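Local coordinates for Boca/mesd chaperone for ywtd beta-propeller-egf protein 1 (Caenorhabditis elegans, PDB 3OFG), which probably acts in the endoplasmic reticulum as a chaperone that helps YWTD beta-propellers of LDL-receptor-type proteins mature, this chain being its structured domain, at residues A[39-43]-A[76-82]. Numbering follows the deposited sequence.
Sequences WQSQL and FLLKQEF
W39 and F76 bury the largest areas here. The W39 indole lies against four residues of 76-82. Q80 CG sits over one face in a CH-pi contact, 4.1 Å from the centroid of the five-membered ring. F82 CB meets the indole edge at CZ2. L77 CD2 touches W39 CB and the ring atom CE3, each at 3.8 Å. W39 CD1 comes within 4.2 Å of F76 CE2. F76 has CG anti to its N (chi1 170°), which lays its ring beside L43 and Q42. L43 CG touches F76 CD2 at 3.8 Å. The Q42 amide stands almost upright to the F76 ring, planes 83° apart, with OE1 at the ring edge 3.6 Å from CZ.

No direct hydrogen bond joins the segments; two waters do. Water 1 accepts from W39 NE1 and donates to Q80 OE1. Water 2 links Q42 NE2 to the same oxygen. Q80 is bent at chi2; its NE2 lies over the centre of one F76 face and donates to F76 O at 2.9 Å, nearly straight at 171°. This bond probably fixes the Q80 amide, with OE1 turned to both waters. With W39 replaced by alanine, a gap is likely to open between L77, Q80 and F82, and water 1 to lose its indole donor.

The contact joins helix 29-45 to the last part of 70-78 and the loop before strand 83-89. Strand order 2-3-1-4 in a beta-alpha-beta-beta-alpha-beta chain makes a ferredoxin-like fold, both helices side by side on the antiparallel sheet. W39 reaches V17 and V83; L77 reaches L13, V15 and V86.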
loop_
_atom_site.group_PDB
_atom_site.type_symbol
_atom_site.label_atom_id
_atom_site.label_comp_id
_atom_site.label_asym_id
_atom_site.label_seq_id
_atom_site.Cartn_x
_atom_site.Cartn_y
_atom_site.Cartn_z
ATOM N N TRP A 39 14.884 -7.465 5.939
ATOM C CA TRP A 39 14.606 -8.063 4.625
ATOM C C TRP A 39 14.828 -7.045 3.517
ATOM O O TRP A 39 15.362 -7.394 2.462
ATOM C CB TRP A 39 13.212 -8.671 4.557
ATOM C CG TRP A 39 13.003 -9.730 5.581
ATOM C CD1 TRP A 39 13.929 -10.616 6.046
ATOM C CD2 TRP A 39 11.789 -10.003 6.293
ATOM N NE1 TRP A 39 13.359 -11.429 7.007
ATOM C CE2 TRP A 39 12.058 -11.058 7.172
ATOM C CE3 TRP A 39 10.508 -9.445 6.269
ATOM C CZ2 TRP A 39 11.077 -11.572 8.024
ATOM C CZ3 TRP A 39 9.547 -9.949 7.129
ATOM C CH2 TRP A 39 9.849 -10.988 7.999
ATOM N N GLN A 40 14.430 -5.800 3.731
ATOM C CA GLN A 40 14.674 -4.754 2.746
ATOM C C GLN A 40 16.172 -4.631 2.484
ATOM O O GLN A 40 16.608 -4.496 1.323
ATOM C CB GLN A 40 14.105 -3.430 3.236
ATOM C CG GLN A 40 14.415 -2.248 2.327
ATOM C CD GLN A 40 14.002 -0.944 2.948
ATOM O OE1 GLN A 40 14.161 -0.741 4.160
ATOM N NE2 GLN A 40 13.496 -0.035 2.129
ATOM N N SER A 41 16.979 -4.662 3.533
ATOM C CA SER A 41 18.438 -4.576 3.351
ATOM C C SER A 41 18.988 -5.767 2.578
ATOM O O SER A 41 19.801 -5.608 1.644
ATOM C CB SER A 41 19.147 -4.505 4.700
ATOM O OG SER A 41 18.863 -3.276 5.356
ATOM N N GLN A 42 18.557 -6.971 2.920
ATOM C CA GLN A 42 18.994 -8.163 2.228
ATOM C C GLN A 42 18.581 -8.130 0.756
ATOM O O GLN A 42 19.388 -8.460 -0.143
ATOM C CB GLN A 42 18.450 -9.414 2.913
ATOM C CG GLN A 42 19.016 -9.631 4.289
ATOM C CD GLN A 42 18.408 -10.862 4.905
ATOM O OE1 GLN A 42 17.306 -10.823 5.428
ATOM N NE2 GLN A 42 19.062 -12.000 4.719
ATOM N N LEU A 43 17.375 -7.671 0.461
ATOM C CA LEU A 43 16.915 -7.546 -0.910
ATOM C C LEU A 43 17.705 -6.472 -1.647
ATOM O O LEU A 43 18.039 -6.663 -2.819
ATOM C CB LEU A 43 15.404 -7.301 -0.954
ATOM C CG LEU A 43 14.624 -8.605 -0.741
ATOM C CD1 LEU A 43 13.204 -8.309 -0.314
ATOM C CD2 LEU A 43 14.608 -9.453 -1.996
ATOM N N PHE A 76 12.292 -14.888 -2.152
ATOM C CA PHE A 76 13.195 -14.646 -1.028
ATOM C C PHE A 76 12.422 -14.603 0.303
ATOM O O PHE A 76 12.801 -15.218 1.297
ATOM C CB PHE A 76 13.936 -13.322 -1.219
ATOM C CG PHE A 76 14.696 -12.878 0.003
ATOM C CD1 PHE A 76 15.978 -13.346 0.229
ATOM C CD2 PHE A 76 14.125 -12.025 0.944
ATOM C CE1 PHE A 76 16.694 -12.948 1.361
ATOM C CE2 PHE A 76 14.832 -11.640 2.094
ATOM C CZ PHE A 76 16.109 -12.114 2.295
ATOM N N LEU A 77 11.336 -13.828 0.328
ATOM C CA LEU A 77 10.594 -13.642 1.577
ATOM C C LEU A 77 10.012 -14.943 2.096
ATOM O O LEU A 77 10.001 -15.200 3.295
ATOM C CB LEU A 77 9.500 -12.602 1.396
ATOM C CG LEU A 77 10.021 -11.177 1.295
ATOM C CD1 LEU A 77 8.899 -10.263 0.824
ATOM C CD2 LEU A 77 10.572 -10.690 2.629
ATOM N N LEU A 78 9.541 -15.799 1.189
ATOM C CA LEU A 78 8.926 -17.039 1.621
ATOM C C LEU A 78 9.958 -18.024 2.183
ATOM O O LEU A 78 9.570 -19.030 2.776
ATOM C CB LEU A 78 8.076 -17.642 0.506
ATOM C CG LEU A 78 6.782 -16.868 0.243
ATOM C CD1 LEU A 78 6.115 -17.426 -0.991
ATOM C CD2 LEU A 78 5.850 -16.930 1.432
ATOM N N LYS A 79 11.247 -17.736 2.032
ATOM C CA LYS A 79 12.304 -18.519 2.690
ATOM C C LYS A 79 12.612 -18.045 4.117
ATOM O O LYS A 79 13.394 -18.659 4.829
ATOM C CB LYS A 79 13.607 -18.444 1.886
ATOM C CG LYS A 79 13.583 -19.198 0.574
ATOM C CD LYS A 79 14.856 -18.948 -0.220
ATOM C CE LYS A 79 14.883 -19.817 -1.475
ATOM N NZ LYS A 79 16.026 -19.503 -2.364
ATOM N N GLN A 80 12.016 -16.941 4.546
ATOM C CA GLN A 80 12.363 -16.353 5.830
ATOM C C GLN A 80 11.441 -16.834 6.945
ATOM O O GLN A 80 10.235 -16.975 6.760
ATOM C CB GLN A 80 12.323 -14.812 5.733
ATOM C CG GLN A 80 13.124 -14.214 4.574
ATOM C CD GLN A 80 14.521 -14.765 4.474
ATOM O OE1 GLN A 80 15.272 -14.760 5.453
ATOM N NE2 GLN A 80 14.878 -15.245 3.308
ATOM N N GLU A 81 12.038 -17.079 8.107
ATOM C CA GLU A 81 11.315 -17.678 9.216
ATOM C C GLU A 81 10.075 -16.903 9.661
ATOM O O GLU A 81 9.067 -17.496 10.056
ATOM C CB GLU A 81 12.246 -17.875 10.397
ATOM C CG GLU A 81 11.606 -18.647 11.527
ATOM C CD GLU A 81 12.444 -18.653 12.797
ATOM O OE1 GLU A 81 13.661 -18.369 12.744
ATOM O OE2 GLU A 81 11.865 -18.938 13.853
ATOM N N PHE A 82 10.155 -15.581 9.652
ATOM C CA PHE A 82 9.112 -14.752 10.257
ATOM C C PHE A 82 8.064 -14.248 9.272
ATOM O O PHE A 82 7.188 -13.453 9.640
ATOM C CB PHE A 82 9.758 -13.585 10.997
ATOM C CG PHE A 82 10.743 -14.014 12.052
ATOM C CD1 PHE A 82 10.528 -15.159 12.791
ATOM C CD2 PHE A 82 11.887 -13.269 12.301
ATOM C CE1 PHE A 82 11.419 -15.565 13.755
ATOM C CE2 PHE A 82 12.789 -13.685 13.265
ATOM C CZ PHE A 82 12.542 -14.826 13.987
HETATM O O HOH W 1 15.034 -13.595 8.131
HETATM O O HOH W 2 18.247 -14.768 5.192
#